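Local coordinates for nuclear import protein MOG1 (Saccharomyces cerevisiae, PDB 1JHS), which binds the Ran GTPase Gsp1 and takes part in nuclear protein import and poly(A)+ mRNA export, at residues E48-D60 and R164-V176. The protein carries 1 engineered substitution. Residues are numbered along the deposited sequence; the frame is centred on the assembly and turned at random.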
loop_
_atom_site.group_PDB
_atom_site.type_symbol
_atom_site.label_atom_id
_atom_site.label_comp_id
_atom_site.label_asym_id
_atom_site.label_seq_id
_atom_site.Cartn_x
_atom_site.Cartn_y
_atom_site.Cartn_z
ATOM N N GLU A 48 -17.235 6.858 8.247
ATOM C CA GLU A 48 -16.985 8.181 7.693
ATOM C C GLU A 48 -15.604 8.260 7.043
ATOM O O GLU A 48 -15.101 9.347 6.740
ATOM C CB GLU A 48 -17.134 9.201 8.818
ATOM C CG GLU A 48 -18.383 8.943 9.647
ATOM C CD GLU A 48 -19.616 8.725 8.777
ATOM O OE1 GLU A 48 -20.050 9.686 8.094
ATOM O OE2 GLU A 48 -20.147 7.589 8.765
ATOM N N ASP A 49 -15.038 7.074 6.825
ATOM C CA ASP A 49 -13.716 6.803 6.250
ATOM C C ASP A 49 -13.415 7.237 4.827
ATOM O O ASP A 49 -12.294 7.634 4.513
ATOM C CB ASP A 49 -13.445 5.277 6.276
ATOM C CG ASP A 49 -12.892 4.828 7.574
ATOM O OD1 ASP A 49 -12.268 3.758 7.618
ATOM O OD2 ASP A 49 -13.077 5.573 8.569
ATOM N N GLY A 50 -14.400 7.079 3.956
ATOM C CA GLY A 50 -14.194 7.386 2.561
ATOM C C GLY A 50 -13.819 6.104 1.822
ATOM O O GLY A 50 -13.667 6.117 0.608
ATOM N N LEU A 51 -13.665 5.001 2.555
ATOM C CA LEU A 51 -13.308 3.713 1.944
ATOM C C LEU A 51 -14.567 2.962 1.502
ATOM O O LEU A 51 -15.668 3.271 1.949
ATOM C CB LEU A 51 -12.518 2.848 2.940
ATOM C CG LEU A 51 -11.243 3.477 3.511
ATOM C CD1 LEU A 51 -10.483 2.482 4.415
ATOM C CD2 LEU A 51 -10.371 3.912 2.342
ATOM N N ALA A 52 -14.417 1.999 0.598
ATOM C CA ALA A 52 -15.577 1.223 0.152
ATOM C C ALA A 52 -15.500 -0.130 0.872
ATOM O O ALA A 52 -15.408 -0.155 2.107
ATOM C CB ALA A 52 -15.551 1.063 -1.377
ATOM N N THR A 53 -15.539 -1.247 0.145
ATOM C CA THR A 53 -15.452 -2.544 0.822
ATOM C C THR A 53 -14.509 -3.524 0.147
ATOM O O THR A 53 -14.503 -4.691 0.509
ATOM C CB THR A 53 -16.845 -3.284 0.954
ATOM O OG1 THR A 53 -17.295 -3.707 -0.342
ATOM C CG2 THR A 53 -17.910 -2.371 1.555
ATOM N N ASN A 54 -13.690 -3.058 -0.800
ATOM C CA ASN A 54 -12.815 -3.983 -1.519
ATOM C C ASN A 54 -11.313 -3.713 -1.478
ATOM O O ASN A 54 -10.579 -4.329 -2.231
ATOM C CB ASN A 54 -13.272 -4.110 -2.983
ATOM C CG ASN A 54 -13.126 -2.805 -3.762
ATOM O OD1 ASN A 54 -12.737 -1.783 -3.196
ATOM N ND2 ASN A 54 -13.460 -2.828 -5.067
ATOM N N GLU A 55 -10.853 -2.821 -0.607
ATOM C CA GLU A 55 -9.402 -2.549 -0.523
ATOM C C GLU A 55 -8.668 -3.647 0.251
ATOM O O GLU A 55 -9.261 -4.353 1.045
ATOM C CB GLU A 55 -9.130 -1.209 0.180
ATOM C CG GLU A 55 -9.830 -0.006 -0.462
ATOM C CD GLU A 55 -11.233 0.196 0.095
ATOM O OE1 GLU A 55 -11.659 -0.616 0.949
ATOM O OE2 GLU A 55 -11.902 1.170 -0.300
ATOM N N SER A 56 -7.375 -3.797 0.001
ATOM C CA SER A 56 -6.573 -4.787 0.722
ATOM C C SER A 56 -5.233 -4.133 1.017
ATOM O O SER A 56 -4.756 -3.264 0.264
ATOM C CB SER A 56 -6.396 -6.078 -0.094
ATOM O OG SER A 56 -5.945 -5.819 -1.406
ATOM N N ILE A 57 -4.649 -4.546 2.122
ATOM C CA ILE A 57 -3.395 -3.988 2.606
ATOM C C ILE A 57 -2.355 -5.087 2.825
ATOM O O ILE A 57 -2.638 -6.086 3.484
ATOM C CB ILE A 57 -3.620 -3.279 3.980
ATOM C CG1 ILE A 57 -4.680 -2.166 3.838
ATOM C CG2 ILE A 57 -2.279 -2.742 4.522
ATOM C CD1 ILE A 57 -5.165 -1.559 5.211
ATOM N N ILE A 58 -1.165 -4.901 2.272
ATOM C CA ILE A 58 -0.093 -5.873 2.466
ATOM C C ILE A 58 1.137 -5.137 2.996
ATOM O O ILE A 58 1.509 -4.098 2.482
ATOM C CB ILE A 58 0.348 -6.565 1.155
ATOM C CG1 ILE A 58 -0.778 -7.430 0.580
ATOM C CG2 ILE A 58 1.595 -7.467 1.458
ATOM C CD1 ILE A 58 -0.387 -8.124 -0.700
ATOM N N VAL A 59 1.745 -5.676 4.042
ATOM C CA VAL A 59 2.966 -5.095 4.593
ATOM C C VAL A 59 3.960 -6.189 4.277
ATOM O O VAL A 59 3.693 -7.369 4.549
ATOM C CB VAL A 59 2.873 -4.904 6.128
ATOM C CG1 VAL A 59 4.192 -4.379 6.659
ATOM C CG2 VAL A 59 1.754 -3.932 6.468
ATOM N N ASP A 60 5.097 -5.831 3.699
ATOM C CA ASP A 60 6.068 -6.850 3.327
ATOM C C ASP A 60 7.471 -6.449 3.769
ATOM O O ASP A 60 7.918 -5.342 3.485
ATOM C CB ASP A 60 6.051 -7.034 1.820
ATOM C CG ASP A 60 6.461 -8.437 1.397
ATOM O OD1 ASP A 60 7.043 -9.176 2.230
ATOM O OD2 ASP A 60 6.191 -8.794 0.227
ATOM N N ARG A 164 -11.947 8.456 -3.025
ATOM C CA ARG A 164 -11.531 7.263 -2.289
ATOM C C ARG A 164 -10.018 7.097 -2.352
ATOM O O ARG A 164 -9.412 6.607 -1.401
ATOM C CB ARG A 164 -12.223 6.003 -2.833
ATOM C CG ARG A 164 -11.914 4.756 -2.001
ATOM C CD ARG A 164 -12.923 3.639 -2.241
ATOM N NE ARG A 164 -12.992 3.194 -3.636
ATOM C CZ ARG A 164 -12.712 1.957 -4.044
ATOM N NH1 ARG A 164 -12.322 1.040 -3.168
ATOM N NH2 ARG A 164 -12.894 1.619 -5.317
ATOM N N CYS A 165 -9.409 7.483 -3.472
ATOM C CA CYS A 165 -7.951 7.406 -3.583
ATOM C C CYS A 165 -7.313 8.382 -2.597
ATOM O O CYS A 165 -6.274 8.101 -2.004
ATOM C CB CYS A 165 -7.517 7.729 -4.999
ATOM S SG CYS A 165 -7.983 6.371 -6.134
ATOM N N HIS A 166 -7.939 9.545 -2.432
ATOM C CA HIS A 166 -7.437 10.520 -1.468
ATOM C C HIS A 166 -7.523 9.907 -0.059
ATOM O O HIS A 166 -6.618 10.095 0.789
ATOM C CB HIS A 166 -8.279 11.799 -1.549
ATOM C CG HIS A 166 -7.802 12.893 -0.650
ATOM N ND1 HIS A 166 -7.968 12.857 0.720
ATOM C CD2 HIS A 166 -7.103 14.024 -0.914
ATOM C CE1 HIS A 166 -7.384 13.918 1.262
ATOM N NE2 HIS A 166 -6.851 14.641 0.291
ATOM N N ALA A 167 -8.589 9.149 0.186
ATOM C CA ALA A 167 -8.783 8.527 1.490
ATOM C C ALA A 167 -7.718 7.443 1.693
ATOM O O ALA A 167 -7.102 7.357 2.765
ATOM C CB ALA A 167 -10.173 7.925 1.574
ATOM N N VAL A 168 -7.495 6.629 0.660
ATOM C CA VAL A 168 -6.485 5.580 0.752
ATOM C C VAL A 168 -5.089 6.178 0.998
ATOM O O VAL A 168 -4.304 5.655 1.778
ATOM C CB VAL A 168 -6.479 4.725 -0.530
ATOM C CG1 VAL A 168 -5.215 3.831 -0.590
ATOM C CG2 VAL A 168 -7.757 3.876 -0.540
ATOM N N TYR A 169 -4.802 7.300 0.356
ATOM C CA TYR A 169 -3.496 7.916 0.543
ATOM C C TYR A 169 -3.358 8.429 1.968
ATOM O O TYR A 169 -2.270 8.388 2.540
ATOM C CB TYR A 169 -3.280 9.057 -0.451
ATOM C CG TYR A 169 -1.841 9.504 -0.498
ATOM C CD1 TYR A 169 -0.832 8.634 -0.922
ATOM C CD2 TYR A 169 -1.485 10.809 -0.154
ATOM C CE1 TYR A 169 0.502 9.070 -1.019
ATOM C CE2 TYR A 169 -0.161 11.247 -0.238
ATOM C CZ TYR A 169 0.818 10.374 -0.678
ATOM O OH TYR A 169 2.113 10.826 -0.795
ATOM N N GLN A 170 -4.447 8.917 2.552
ATOM C CA GLN A 170 -4.358 9.388 3.928
ATOM C C GLN A 170 -4.073 8.182 4.836
ATOM O O GLN A 170 -3.227 8.242 5.727
ATOM C CB GLN A 170 -5.653 10.063 4.372
ATOM C CG GLN A 170 -5.540 10.619 5.777
ATOM C CD GLN A 170 -6.786 11.373 6.204
ATOM O OE1 GLN A 170 -7.560 11.853 5.354
ATOM N NE2 GLN A 170 -6.982 11.496 7.517
ATOM N N LEU A 171 -4.765 7.075 4.589
ATOM C CA LEU A 171 -4.533 5.856 5.379
ATOM C C LEU A 171 -3.077 5.434 5.258
ATOM O O LEU A 171 -2.419 5.138 6.251
ATOM C CB LEU A 171 -5.439 4.718 4.885
ATOM C CG LEU A 171 -5.097 3.302 5.346
ATOM C CD1 LEU A 171 -5.180 3.202 6.877
ATOM C CD2 LEU A 171 -6.080 2.312 4.698
ATOM N N LEU A 172 -2.576 5.418 4.028
ATOM C CA LEU A 172 -1.192 5.007 3.766
ATOM C C LEU A 172 -0.217 5.853 4.585
ATOM O O LEU A 172 0.698 5.327 5.237
ATOM C CB LEU A 172 -0.877 5.147 2.279
ATOM C CG LEU A 172 0.519 4.638 1.857
ATOM C CD1 LEU A 172 0.564 3.091 1.905
ATOM C CD2 LEU A 172 0.820 5.155 0.426
ATOM N N GLN A 173 -0.404 7.168 4.557
ATOM C CA GLN A 173 0.474 8.045 5.308
ATOM C C GLN A 173 0.345 7.828 6.815
ATOM O O GLN A 173 1.344 7.877 7.539
ATOM C CB GLN A 173 0.230 9.501 4.892
ATOM C CG GLN A 173 0.740 9.755 3.453
ATOM C CD GLN A 173 1.013 11.214 3.121
ATOM O OE1 GLN A 173 0.164 12.090 3.363
ATOM N NE2 GLN A 173 2.207 11.487 2.539
ATOM N N GLU A 174 -0.872 7.573 7.294
ATOM C CA GLU A 174 -1.058 7.313 8.735
ATOM C C GLU A 174 -0.361 6.008 9.143
ATOM O O GLU A 174 0.196 5.921 10.235
ATOM C CB GLU A 174 -2.542 7.254 9.110
ATOM C CG GLU A 174 -3.279 8.596 8.894
ATOM C CD GLU A 174 -4.646 8.647 9.566
ATOM O OE1 GLU A 174 -5.401 9.611 9.294
ATOM O OE2 GLU A 174 -4.972 7.739 10.377
ATOM N N MET A 175 -0.400 4.994 8.274
ATOM C CA MET A 175 0.279 3.733 8.564
ATOM C C MET A 175 1.780 3.967 8.685
ATOM O O MET A 175 2.457 3.374 9.546
ATOM C CB MET A 175 0.016 2.713 7.453
ATOM C CG MET A 175 -1.450 2.246 7.397
ATOM S SD MET A 175 -1.603 0.857 6.255
ATOM C CE MET A 175 -0.789 -0.475 7.205
ATOM N N VAL A 176 2.304 4.843 7.836
ATOM C CA VAL A 176 3.733 5.142 7.872
ATOM C C VAL A 176 4.097 5.919 9.128
ATOM O O VAL A 176 5.090 5.606 9.797
ATOM C CB VAL A 176 4.139 5.951 6.626
ATOM C CG1 VAL A 176 5.564 6.540 6.785
ATOM C CG2 VAL A 176 4.058 5.042 5.400
#
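Strand 56-60 and helix 164-176 run roughly parallel, their axes 28° apart and 11.8 Å distant, while the loop before the strand comes in against the start of this helical segment, where the CA atoms of G50 and R164 are 5.5 Å apart. R164 carries the polar half. Its CG stands anti to the backbone N (chi1 -175°) and passes the carbonyl O of G50; a bend at chi3 then brings NH1 to two acceptors. One is N54 OD1, 2.9 Å from R164 NH1 and tilted from the guanidinium plane. The other is E55 OE2, which lies in that plane, also 2.9 Å from NH1, and forms a salt bridge. R164 meets this oxygen from above the carboxylate plane, and the syn lone pair goes to A52 N in a nearly straight bond. A52 CB covers one face of the guanidinium. R164 NH2 forms a salt bridge with E152 and a hydrogen bond to the carbonyl of P147; E55 OE1 accepts one from N39. A methionine in place of R164 would probably leave the buried E55 carboxylate without its opposite charge and N54 OD1 without this donor.

The remaining side-chain contacts are apolar. L51 CD2 packs against both A167 CB and V168 CG2, 3.9 Å from V168 CG2. I57 CD1 and L171 CD2 meet tip to tip at 4.0 Å. M175 CE reaches I57 CG2 at 3.8 Å.

Helix 163-178 lies against the seven-stranded antiparallel sheet, an alpha-on-beta layer; this contact joins it to strand 56-63 and the preceding loop. V168 also packs on strand 138-147, and C165, Y169 and L172 touch 103-113.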